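Local coordinates for protein acetylglutamate kinase (Streptococcus mutans, PDB 3L86) that probably catalyses the ATP-dependent phosphorylation of N-acetyl-L-glutamate, the second of four steps from L-glutamate to N(2)-acetyl-L-ornithine in arginine biosynthesis, at residues R163-F168 with Q173-A178; L56-N61 with D268-G273; N80-E85 with S108-D113; G155-I160 with A197-V202. All coordinates share one frame; numbering follows the deposited sequence.

How the contacts relate
Contact 2 spans the others along the chain, joining helix 53-64 to the loop that follows strand 263-267. Contact 3 comes next and closes before contact 4 opens; contact 1 lies between the two halves of contact 4. Contacts 1 and 4 are closest, with centres 14 Å apart, and touch where Ile165 meets Ile160 and Leu177 meets Val200. Contact 1 also touches its other neighbours: Ile174 packs on Ile59 of contact 2, and Ala178 on Leu111 and Leu112 of contact 3. Strand 174-182 of the large mixed sheet thus links all four contacts, tying the helices on both sides of this amino acid kinase fold to one framework.

Contact 1: residues R163-F168 with Q173-A178; sequences RVIEEF and QIPILA
Phe168 and Gln173 are joined by the one polar bond of this contact, made between main chains. Gln173 N donates to Phe168 O at 3.2 Å with an N-H...O angle of 149°. The donor lies 38° above the carbonyl plane, so the bond misses the lone-pair directions. The acceptor belongs to the last turn of helix 162-170, and the donor, Gln173, immediately precedes strand 174-182.

The apolar packing centres on Pro175. Its CD lies 3.9 Å from Phe168 CB, and its CB sits over one face of the Phe168 ring. More loosely, Ile165 CG2 approaches Pro175 CG at 4.3 Å. Ile165 also reaches Val70, so the helix rests on two adjoining parallel strands. Proline suits the place: a compact hydrocarbon ring faces the helix, while its carbonyl can still join the sheet, where Pro175 bonds with Ile71.

A third kind of meeting lies at the rim of the aromatic ring. The Gln173 side chain, extended beyond CG, brings OE1 near the ring plane, 3.4 Å from Phe168 CD1; ring and amide planes are only 26° apart. A partly negative oxygen beside weakly positive C-H groups is electrostatically mild and probably favourable. The chemistry implies a helix-to-strand connection pinned at its two ends by one main-chain bond and otherwise held to the sheet by hydrocarbon packing.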
loop_
_atom_site.group_PDB
_atom_site.type_symbol
_atom_site.label_atom_id
_atom_site.label_comp_id
_atom_site.label_asym_id
_atom_site.label_seq_id
_atom_site.Cartn_x
_atom_site.Cartn_y
_atom_site.Cartn_z
ATOM N N ARG A 163 -3.360 14.483 -11.728
ATOM C CA ARG A 163 -3.314 14.640 -13.197
ATOM C C ARG A 163 -2.517 13.549 -13.927
ATOM O O ARG A 163 -2.947 13.025 -14.979
ATOM C CB ARG A 163 -2.822 16.062 -13.594
ATOM N N VAL A 164 -1.384 13.140 -13.377
ATOM C CA VAL A 164 -0.646 12.060 -14.044
ATOM C C VAL A 164 -1.115 10.613 -13.774
ATOM O O VAL A 164 -0.856 9.715 -14.574
ATOM C CB VAL A 164 0.827 12.184 -13.788
ATOM C CG1 VAL A 164 1.060 12.859 -12.402
ATOM C CG2 VAL A 164 1.521 10.807 -13.985
ATOM N N ILE A 165 -1.799 10.376 -12.658
ATOM C CA ILE A 165 -2.525 9.095 -12.484
ATOM C C ILE A 165 -3.734 9.094 -13.470
ATOM O O ILE A 165 -4.061 8.090 -14.066
ATOM C CB ILE A 165 -3.022 8.904 -10.979
ATOM C CG1 ILE A 165 -1.833 8.642 -10.040
ATOM C CG2 ILE A 165 -4.074 7.772 -10.867
ATOM C CD1 ILE A 165 -2.145 8.914 -8.575
ATOM N N GLU A 166 -4.377 10.245 -13.622
ATOM C CA GLU A 166 -5.548 10.368 -14.514
ATOM C C GLU A 166 -5.212 10.103 -16.004
ATOM O O GLU A 166 -6.057 9.611 -16.748
ATOM C CB GLU A 166 -6.298 11.709 -14.239
ATOM C CG GLU A 166 -7.206 11.637 -13.005
ATOM C CD GLU A 166 -7.796 12.964 -12.536
ATOM O OE1 GLU A 166 -7.528 13.999 -13.149
ATOM O OE2 GLU A 166 -8.516 12.989 -11.523
ATOM N N GLU A 167 -3.976 10.371 -16.439
ATOM C CA GLU A 167 -3.563 10.057 -17.824
ATOM C C GLU A 167 -3.517 8.581 -18.115
ATOM O O GLU A 167 -3.897 8.133 -19.224
ATOM C CB GLU A 167 -2.191 10.631 -18.159
ATOM C CG GLU A 167 -2.187 12.138 -18.333
ATOM N N PHE A 168 -3.003 7.818 -17.146
ATOM C CA PHE A 168 -3.023 6.371 -17.246
ATOM C C PHE A 168 -4.466 5.897 -17.256
ATOM O O PHE A 168 -4.823 5.094 -18.090
ATOM C CB PHE A 168 -2.285 5.706 -16.054
ATOM C CG PHE A 168 -0.817 5.898 -16.099
ATOM C CD1 PHE A 168 -0.028 5.060 -16.839
ATOM C CD2 PHE A 168 -0.231 6.976 -15.450
ATOM C CE1 PHE A 168 1.351 5.263 -16.922
ATOM C CE2 PHE A 168 1.134 7.173 -15.518
ATOM C CZ PHE A 168 1.928 6.309 -16.256
ATOM N N GLN A 173 -5.233 1.959 -18.533
ATOM C CA GLN A 173 -4.010 1.207 -18.150
ATOM C C GLN A 173 -3.922 1.356 -16.622
ATOM O O GLN A 173 -4.271 2.423 -16.094
ATOM C CB GLN A 173 -2.783 1.840 -18.825
ATOM C CG GLN A 173 -1.648 0.888 -19.231
ATOM C CD GLN A 173 -0.390 1.622 -19.704
ATOM O OE1 GLN A 173 -0.199 2.810 -19.410
ATOM N NE2 GLN A 173 0.484 0.911 -20.419
ATOM N N ILE A 174 -3.549 0.296 -15.897
ATOM C CA ILE A 174 -3.483 0.402 -14.415
ATOM C C ILE A 174 -2.088 0.878 -14.025
ATOM O O ILE A 174 -1.108 0.189 -14.314
ATOM C CB ILE A 174 -3.759 -0.950 -13.711
ATOM C CG1 ILE A 174 -5.170 -1.460 -14.063
ATOM C CG2 ILE A 174 -3.639 -0.792 -12.188
ATOM C CD1 ILE A 174 -5.443 -2.931 -13.708
ATOM N N PRO A 175 -1.998 2.051 -13.369
ATOM C CA PRO A 175 -0.669 2.395 -12.834
ATOM C C PRO A 175 -0.319 1.555 -11.614
ATOM O O PRO A 175 -1.139 1.471 -10.704
ATOM C CB PRO A 175 -0.825 3.846 -12.385
ATOM C CG PRO A 175 -2.365 4.060 -12.112
ATOM C CD PRO A 175 -3.007 3.141 -13.209
ATOM N N ILE A 176 0.909 1.011 -11.593
ATOM C CA ILE A 176 1.509 0.339 -10.412
ATOM C C ILE A 176 2.563 1.221 -9.679
ATOM O O ILE A 176 3.634 1.591 -10.260
ATOM C CB ILE A 176 2.097 -1.026 -10.812
ATOM C CG1 ILE A 176 0.966 -1.956 -11.337
ATOM C CG2 ILE A 176 2.785 -1.729 -9.605
ATOM C CD1 ILE A 176 1.495 -3.126 -12.256
ATOM N N LEU A 177 2.254 1.549 -8.420
ATOM C CA LEU A 177 3.103 2.428 -7.578
ATOM C C LEU A 177 3.747 1.777 -6.379
ATOM O O LEU A 177 3.078 1.406 -5.406
ATOM C CB LEU A 177 2.267 3.527 -6.975
ATOM C CG LEU A 177 2.115 4.903 -7.495
ATOM C CD1 LEU A 177 1.577 4.822 -8.930
ATOM C CD2 LEU A 177 1.136 5.689 -6.569
ATOM N N ALA A 178 5.065 1.736 -6.384
ATOM C CA ALA A 178 5.840 1.329 -5.187
ATOM C C ALA A 178 5.733 2.360 -4.051
ATOM O O ALA A 178 5.481 3.541 -4.329
ATOM C CB ALA A 178 7.316 1.149 -5.565
#

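Contact 2: residues L56-N61 with D268-G273; sequences LSQIKN and DNLLTG
Leu270 packs against Gln58 and Ile59 in an apolar contact between a beta-hairpin loop and a helix. The loop links the antiparallel strands 263-267 and 274-277 of the main sheet, and helix 53-64 lies against the loop. Leu270 CD1 is the central atom, 3.8 Å from both CB and CG of Gln58; Ile59 CD1 lies 4.0 Å from Leu270 CD1. Leucine suits this buried spot because its branched end reaches the helix and also strand 38-43, where Leu270 and Ile59 both touch Ile41.

Gln58 serves two environments. Its CG points away from the backbone N (chi1 -178°) and the chain then bends at chi2 (59°), laying the methylene groups against Leu270 while the amide continues to the exposed Leu271. There NE2 lies 4.0 Å from Leu271 CD2, which is a van der Waals approach.

The loop holds its own shape through Asn269, whose OD1 forms an Asx turn by accepting Leu271 N at 2.8 Å, and an Asx motif by accepting Thr272 N as well. Both donors come from the same face of the amide. Asparagine fits because its NH2 group is used too: ND2 donates to Thr272 OG1. Asn269 ND2 also donates to Asp268 OD1, in an almost straight bond of 3.0 Å and 176°.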
loop_
_atom_site.group_PDB
_atom_site.type_symbol
_atom_site.label_atom_id
_atom_site.label_comp_id
_atom_site.label_asym_id
_atom_site.label_seq_id
_atom_site.Cartn_x
_atom_site.Cartn_y
_atom_site.Cartn_z
ATOM N N LEU A 56 -6.013 -12.636 -10.339
ATOM C CA LEU A 56 -5.746 -12.196 -11.705
ATOM C C LEU A 56 -7.030 -12.055 -12.606
ATOM O O LEU A 56 -7.176 -11.073 -13.338
ATOM C CB LEU A 56 -4.747 -13.195 -12.357
ATOM C CG LEU A 56 -3.358 -13.293 -11.679
ATOM C CD1 LEU A 56 -2.483 -14.480 -12.258
ATOM C CD2 LEU A 56 -2.618 -11.926 -11.771
ATOM N N SER A 57 -7.923 -13.044 -12.606
ATOM C CA SER A 57 -9.238 -12.882 -13.333
ATOM C C SER A 57 -10.127 -11.739 -12.832
ATOM O O SER A 57 -10.783 -11.018 -13.620
ATOM C CB SER A 57 -10.065 -14.176 -13.260
ATOM O OG SER A 57 -9.349 -15.249 -13.875
ATOM N N GLN A 58 -10.184 -11.566 -11.516
ATOM C CA GLN A 58 -11.015 -10.505 -10.933
ATOM C C GLN A 58 -10.512 -9.137 -11.371
ATOM O O GLN A 58 -11.294 -8.275 -11.773
ATOM C CB GLN A 58 -11.126 -10.633 -9.371
ATOM C CG GLN A 58 -12.042 -9.553 -8.706
ATOM C CD GLN A 58 -13.498 -9.603 -9.240
ATOM O OE1 GLN A 58 -13.891 -8.861 -10.145
ATOM N NE2 GLN A 58 -14.255 -10.522 -8.727
ATOM N N ILE A 59 -9.200 -8.918 -11.301
ATOM C CA ILE A 59 -8.638 -7.674 -11.861
ATOM C C ILE A 59 -9.002 -7.482 -13.364
ATOM O O ILE A 59 -9.499 -6.401 -13.749
ATOM C CB ILE A 59 -7.081 -7.600 -11.649
ATOM C CG1 ILE A 59 -6.673 -7.664 -10.153
ATOM C CG2 ILE A 59 -6.492 -6.344 -12.247
ATOM C CD1 ILE A 59 -7.188 -6.465 -9.256
ATOM N N LYS A 60 -8.695 -8.464 -14.223
ATOM C CA LYS A 60 -8.980 -8.331 -15.676
ATOM C C LYS A 60 -10.481 -8.034 -15.909
ATOM O O LYS A 60 -10.823 -7.195 -16.735
ATOM C CB LYS A 60 -8.641 -9.625 -16.455
ATOM C CG LYS A 60 -8.629 -9.295 -17.998
ATOM C CD LYS A 60 -8.271 -10.426 -18.905
ATOM C CE LYS A 60 -8.341 -9.885 -20.373
ATOM N NZ LYS A 60 -9.729 -10.207 -20.924
ATOM N N ASN A 61 -11.366 -8.750 -15.215
ATOM C CA ASN A 61 -12.853 -8.574 -15.380
ATOM C C ASN A 61 -13.313 -7.200 -14.920
ATOM O O ASN A 61 -14.127 -6.549 -15.594
ATOM C CB ASN A 61 -13.662 -9.692 -14.665
ATOM C CG ASN A 61 -13.379 -11.043 -15.237
ATOM O OD1 ASN A 61 -12.929 -11.120 -16.360
ATOM N ND2 ASN A 61 -13.696 -12.134 -14.497
ATOM N N ASP A 268 -6.777 -11.564 2.948
ATOM C CA ASP A 268 -5.772 -12.149 2.066
ATOM C C ASP A 268 -6.252 -12.253 0.605
ATOM O O ASP A 268 -5.625 -12.936 -0.209
ATOM C CB ASP A 268 -5.269 -13.514 2.601
ATOM C CG ASP A 268 -6.260 -14.693 2.381
ATOM O OD1 ASP A 268 -7.371 -14.468 1.889
ATOM O OD2 ASP A 268 -5.905 -15.883 2.698
ATOM N N ASN A 269 -7.367 -11.606 0.289
ATOM C CA ASN A 269 -7.950 -11.680 -1.080
ATOM C C ASN A 269 -8.742 -10.403 -1.400
ATOM O O ASN A 269 -8.858 -9.514 -0.555
ATOM C CB ASN A 269 -8.845 -12.934 -1.288
ATOM C CG ASN A 269 -10.129 -12.935 -0.415
ATOM O OD1 ASN A 269 -11.226 -12.532 -0.862
ATOM N ND2 ASN A 269 -9.996 -13.435 0.834
ATOM N N LEU A 270 -9.341 -10.336 -2.574
ATOM C CA LEU A 270 -10.064 -9.107 -2.991
ATOM C C LEU A 270 -11.496 -8.961 -2.487
ATOM O O LEU A 270 -12.086 -7.871 -2.672
ATOM C CB LEU A 270 -10.104 -9.029 -4.548
ATOM C CG LEU A 270 -8.748 -8.836 -5.235
ATOM C CD1 LEU A 270 -8.804 -9.094 -6.775
ATOM C CD2 LEU A 270 -8.164 -7.441 -4.894
ATOM N N LEU A 271 -12.081 -10.025 -1.903
ATOM C CA LEU A 271 -13.557 -10.039 -1.653
ATOM C C LEU A 271 -14.008 -10.240 -0.175
ATOM O O LEU A 271 -14.981 -9.596 0.271
ATOM C CB LEU A 271 -14.271 -11.076 -2.558
ATOM C CG LEU A 271 -14.062 -11.096 -4.088
ATOM C CD1 LEU A 271 -14.700 -12.402 -4.715
ATOM C CD2 LEU A 271 -14.523 -9.802 -4.828
ATOM N N THR A 272 -13.294 -11.076 0.591
ATOM C CA THR A 272 -13.680 -11.420 2.001
ATOM C C THR A 272 -12.579 -11.113 3.047
ATOM O O THR A 272 -11.373 -11.066 2.701
ATOM C CB THR A 272 -14.105 -12.909 2.102
ATOM O OG1 THR A 272 -12.971 -13.765 1.890
ATOM C CG2 THR A 272 -15.217 -13.222 1.063
ATOM N N GLY A 273 -12.972 -10.897 4.311
ATOM C CA GLY A 273 -12.025 -10.463 5.371
ATOM C C GLY A 273 -12.674 -9.550 6.422
ATOM O O GLY A 273 -13.840 -9.745 6.812
#

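Contact 3: residues N80-E85 with S108-D113; sequences NKLMEE and SHALLD
A single methyl group, Leu82 CD2, makes both side-chain approaches of this contact, and one of them is to an imidazole already tied down within its own helix. The methyl lies 3.6 Å from His109 CD2 and 3.7 Å from Ala110 CB, and the Leu82 and His109 side chains cross at about a right angle. Leu82 reaches across because its CG is set opposite the backbone N (chi1 -163°), which projects the forked end from helix 76-85. The alanine suits its place by being small: it lets the leucine come close to the backbone of helix 101-125.

This is helix-to-helix packing near the N-acetyl-L-glutamate pocket of the amino acid kinase fold, the side chain of Ala110 being about 9 Å from the bound ligand. Helix 76-85 begins at Gly76, the last of three glycines (Gly74 to Gly76) that line that pocket, and Asn80, two residues before Leu82, hydrogen-bonds Arg97, another pocket residue.

His109 is steadied from one turn further along. Its ND1 donates to Asp113 OD2 at 2.8 Å with an angle of 165°, and OD2 receives it on its anti lone pair. Asp113 OD2 lies 7° from the ring plane, so the bond limits rotation of the imidazole, and the nearby carboxylate would probably make a positive charge on the ring easier to bear.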
loop_
_atom_site.group_PDB
_atom_site.type_symbol
_atom_site.label_atom_id
_atom_site.label_comp_id
_atom_site.label_asym_id
_atom_site.label_seq_id
_atom_site.Cartn_x
_atom_site.Cartn_y
_atom_site.Cartn_z
ATOM N N ASN A 80 13.892 -6.940 4.129
ATOM C CA ASN A 80 14.504 -7.654 5.259
ATOM C C ASN A 80 15.557 -8.644 4.742
ATOM O O ASN A 80 16.701 -8.678 5.193
ATOM C CB ASN A 80 13.433 -8.405 6.080
ATOM C CG ASN A 80 12.594 -7.493 6.947
ATOM O OD1 ASN A 80 12.877 -6.298 7.137
ATOM N ND2 ASN A 80 11.570 -8.072 7.541
ATOM N N LYS A 81 15.149 -9.454 3.778
ATOM C CA LYS A 81 16.011 -10.473 3.174
ATOM C C LYS A 81 17.266 -9.796 2.689
ATOM O O LYS A 81 18.409 -10.116 3.097
ATOM C CB LYS A 81 15.306 -11.082 1.963
ATOM C CG LYS A 81 15.330 -12.570 1.900
ATOM N N LEU A 82 17.070 -8.858 1.778
ATOM C CA LEU A 82 18.183 -8.066 1.256
ATOM C C LEU A 82 19.088 -7.437 2.302
ATOM O O LEU A 82 20.314 -7.397 2.139
ATOM C CB LEU A 82 17.640 -7.011 0.272
ATOM C CG LEU A 82 18.523 -6.291 -0.712
ATOM C CD1 LEU A 82 19.326 -7.237 -1.645
ATOM C CD2 LEU A 82 17.581 -5.292 -1.483
ATOM N N MET A 83 18.539 -6.928 3.383
ATOM C CA MET A 83 19.418 -6.372 4.401
ATOM C C MET A 83 20.362 -7.419 5.000
ATOM O O MET A 83 21.517 -7.113 5.361
ATOM C CB MET A 83 18.589 -5.794 5.529
ATOM C CG MET A 83 17.588 -4.836 5.030
ATOM S SD MET A 83 18.200 -3.248 5.493
ATOM C CE MET A 83 17.030 -2.792 6.857
ATOM N N GLU A 84 19.840 -8.632 5.144
ATOM C CA GLU A 84 20.606 -9.739 5.737
ATOM C C GLU A 84 21.719 -10.097 4.753
ATOM O O GLU A 84 22.896 -9.968 5.088
ATOM C CB GLU A 84 19.716 -10.950 6.042
ATOM N N GLU A 85 21.343 -10.497 3.541
ATOM C CA GLU A 85 22.256 -10.786 2.430
ATOM C C GLU A 85 23.348 -9.770 2.173
ATOM O O GLU A 85 24.309 -10.115 1.561
ATOM C CB GLU A 85 21.490 -11.038 1.130
ATOM N N SER A 108 14.946 0.886 -2.395
ATOM C CA SER A 108 14.421 1.119 -3.746
ATOM C C SER A 108 14.704 -0.051 -4.669
ATOM O O SER A 108 13.825 -0.418 -5.489
ATOM C CB SER A 108 14.936 2.450 -4.350
ATOM O OG SER A 108 16.326 2.396 -4.489
ATOM N N HIS A 109 15.874 -0.690 -4.526
ATOM C CA HIS A 109 16.150 -1.928 -5.300
ATOM C C HIS A 109 15.145 -3.071 -4.983
ATOM O O HIS A 109 14.597 -3.695 -5.879
ATOM C CB HIS A 109 17.577 -2.459 -5.033
ATOM C CG HIS A 109 17.827 -3.821 -5.596
ATOM N ND1 HIS A 109 17.591 -4.137 -6.929
ATOM C CD2 HIS A 109 18.315 -4.949 -5.019
ATOM C CE1 HIS A 109 17.889 -5.416 -7.127
ATOM N NE2 HIS A 109 18.343 -5.926 -5.991
ATOM N N ALA A 110 14.886 -3.357 -3.709
ATOM C CA ALA A 110 13.919 -4.431 -3.427
ATOM C C ALA A 110 12.487 -4.080 -3.949
ATOM O O ALA A 110 11.768 -4.919 -4.534
ATOM C CB ALA A 110 13.909 -4.737 -1.909
ATOM N N LEU A 111 12.047 -2.852 -3.706
ATOM C CA LEU A 111 10.685 -2.456 -4.117
ATOM C C LEU A 111 10.494 -2.437 -5.658
ATOM O O LEU A 111 9.518 -3.022 -6.162
ATOM C CB LEU A 111 10.323 -1.087 -3.520
ATOM C CG LEU A 111 10.075 -1.007 -2.001
ATOM C CD1 LEU A 111 9.777 0.451 -1.602
ATOM C CD2 LEU A 111 8.942 -1.932 -1.616
ATOM N N LEU A 112 11.396 -1.777 -6.402
ATOM C CA LEU A 112 11.276 -1.674 -7.859
ATOM C C LEU A 112 11.655 -2.961 -8.606
ATOM O O LEU A 112 10.932 -3.391 -9.516
ATOM C CB LEU A 112 12.068 -0.474 -8.435
ATOM C CG LEU A 112 11.614 0.906 -7.881
ATOM C CD1 LEU A 112 12.626 1.987 -8.281
ATOM C CD2 LEU A 112 10.169 1.292 -8.292
ATOM N N ASP A 113 12.788 -3.568 -8.251
ATOM C CA ASP A 113 13.347 -4.632 -9.106
ATOM C C ASP A 113 12.927 -6.008 -8.634
ATOM O O ASP A 113 12.757 -6.927 -9.465
ATOM C CB ASP A 113 14.887 -4.553 -9.113
ATOM C CG ASP A 113 15.391 -3.205 -9.560
ATOM O OD1 ASP A 113 14.910 -2.714 -10.592
ATOM O OD2 ASP A 113 16.266 -2.637 -8.886
#

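Contact 4: residues G155-I160 with A197-V202; sequences GDVTHI and ATAVAV
Strand 155-160 runs beside helix 197-202 in roughly the same direction, the axes 31° apart and 8.7 Å distant at closest approach, with the CA atoms of Val157 and Ala199 and those of Ile160 and Val200 nearest each other.

Hydrocarbon groups fill the space between. Val157 straddles the methyl of Ala199: CG1 comes within 3.7 Å of Ala199 CB, with Val157 CB itself at 3.9 Å and CG2 slightly farther off. Alanine suits a helix face brought so near a strand, since its single carbon lets both valine branches settle over it.

Ile160 extends the contact along the helix. Its CG1 lies beside the backbone N (chi1 -60°) and runs past Ala199, 4.1 Å from CB and 4.0 Å from the carbonyl O. The chain then turns at chi2 (-68°) to set CD1 4.2 Å from Val200 CG2. A long, branched isoleucine is apt here, as it can span two successive helix residues from one point on the strand.

Between these contacts Thr158 and His159 both face Ala142 in a classic beta bulge. Two residues take the place of one, so Val157 and Ile160, three apart, can both turn their side chains to the helix while Thr158 and His159 point away from it.

Strand 155-160 pairs antiparallel with 141-145 as a small two-stranded sheet over helix 193-203. Beneath that helix lies strand 38-43 of the main sheet, where Val200 touches Val40 and Ala197 touches Lys42, a predicted transition-state stabiliser; helix 246-258 packs alongside through Thr198 and Ala201.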
loop_
_atom_site.group_PDB
_atom_site.type_symbol
_atom_site.label_atom_id
_atom_site.label_comp_id
_atom_site.label_asym_id
_atom_site.label_seq_id
_atom_site.Cartn_x
_atom_site.Cartn_y
_atom_site.Cartn_z
ATOM N N GLY A 155 9.442 8.917 5.059
ATOM C CA GLY A 155 8.581 10.013 4.706
ATOM C C GLY A 155 7.136 9.859 5.106
ATOM O O GLY A 155 6.675 8.734 5.340
ATOM N N ASP A 156 6.430 11.009 5.160
ATOM C CA ASP A 156 4.969 11.083 5.341
ATOM C C ASP A 156 4.467 11.768 4.044
ATOM O O ASP A 156 5.005 12.809 3.718
ATOM C CB ASP A 156 4.741 12.076 6.499
ATOM C CG ASP A 156 3.337 12.024 7.120
ATOM O OD1 ASP A 156 2.543 11.060 6.928
ATOM O OD2 ASP A 156 3.050 13.009 7.864
ATOM N N VAL A 157 3.471 11.216 3.337
ATOM C CA VAL A 157 2.954 11.834 2.102
ATOM C C VAL A 157 2.481 13.290 2.278
ATOM O O VAL A 157 1.693 13.573 3.169
ATOM C CB VAL A 157 1.812 10.954 1.425
ATOM C CG1 VAL A 157 1.349 11.616 0.093
ATOM C CG2 VAL A 157 2.355 9.508 1.121
ATOM N N THR A 158 2.963 14.231 1.464
ATOM C CA THR A 158 2.424 15.594 1.584
ATOM C C THR A 158 1.443 15.952 0.454
ATOM O O THR A 158 0.569 16.797 0.644
ATOM C CB THR A 158 3.571 16.689 1.586
ATOM O OG1 THR A 158 4.353 16.488 0.418
ATOM C CG2 THR A 158 4.462 16.592 2.836
ATOM N N HIS A 159 1.568 15.341 -0.727
ATOM C CA HIS A 159 0.574 15.642 -1.793
ATOM C C HIS A 159 0.641 14.565 -2.841
ATOM O O HIS A 159 1.739 14.046 -3.141
ATOM C CB HIS A 159 0.824 17.051 -2.449
ATOM C CG HIS A 159 -0.196 17.459 -3.484
ATOM N ND1 HIS A 159 0.097 17.547 -4.831
ATOM C CD2 HIS A 159 -1.495 17.815 -3.365
ATOM C CE1 HIS A 159 -0.986 17.915 -5.491
ATOM N NE2 HIS A 159 -1.960 18.094 -4.628
ATOM N N ILE A 160 -0.535 14.228 -3.383
ATOM C CA ILE A 160 -0.641 13.386 -4.576
ATOM C C ILE A 160 -1.074 14.225 -5.830
ATOM O O ILE A 160 -2.142 14.848 -5.817
ATOM C CB ILE A 160 -1.605 12.230 -4.338
ATOM C CG1 ILE A 160 -1.137 11.327 -3.153
ATOM C CG2 ILE A 160 -1.662 11.346 -5.585
ATOM C CD1 ILE A 160 0.172 10.557 -3.518
ATOM N N ALA A 197 -1.181 4.160 0.361
ATOM C CA ALA A 197 -2.525 3.732 0.002
ATOM C C ALA A 197 -3.633 4.682 0.490
ATOM O O ALA A 197 -4.552 4.963 -0.291
ATOM C CB ALA A 197 -2.776 2.310 0.585
ATOM N N THR A 198 -3.588 5.116 1.775
ATOM C CA THR A 198 -4.573 6.138 2.307
ATOM C C THR A 198 -4.552 7.437 1.475
ATOM O O THR A 198 -5.578 7.963 1.097
ATOM C CB THR A 198 -4.307 6.607 3.821
ATOM O OG1 THR A 198 -4.187 5.476 4.687
ATOM C CG2 THR A 198 -5.466 7.453 4.320
ATOM N N ALA A 199 -3.372 7.964 1.219
ATOM C CA ALA A 199 -3.240 9.220 0.484
ATOM C C ALA A 199 -3.792 9.126 -0.947
ATOM O O ALA A 199 -4.515 10.022 -1.449
ATOM C CB ALA A 199 -1.742 9.614 0.474
ATOM N N VAL A 200 -3.479 8.007 -1.602
ATOM C CA VAL A 200 -3.951 7.775 -2.943
ATOM C C VAL A 200 -5.473 7.615 -2.988
ATOM O O VAL A 200 -6.156 8.296 -3.833
ATOM C CB VAL A 200 -3.271 6.533 -3.546
ATOM C CG1 VAL A 200 -3.868 6.202 -4.905
ATOM C CG2 VAL A 200 -1.692 6.761 -3.598
ATOM N N ALA A 201 -6.019 6.750 -2.111
ATOM C CA ALA A 201 -7.506 6.523 -2.049
ATOM C C ALA A 201 -8.282 7.840 -1.763
ATOM O O ALA A 201 -9.352 8.142 -2.367
ATOM C CB ALA A 201 -7.825 5.438 -0.946
ATOM N N VAL A 202 -7.765 8.613 -0.800
ATOM C CA VAL A 202 -8.383 9.891 -0.433
ATOM C C VAL A 202 -8.277 10.920 -1.582
ATOM O O VAL A 202 -9.291 11.521 -1.973
ATOM C CB VAL A 202 -7.850 10.446 0.921
ATOM C CG1 VAL A 202 -8.490 11.851 1.202
ATOM C CG2 VAL A 202 -8.102 9.435 2.011
#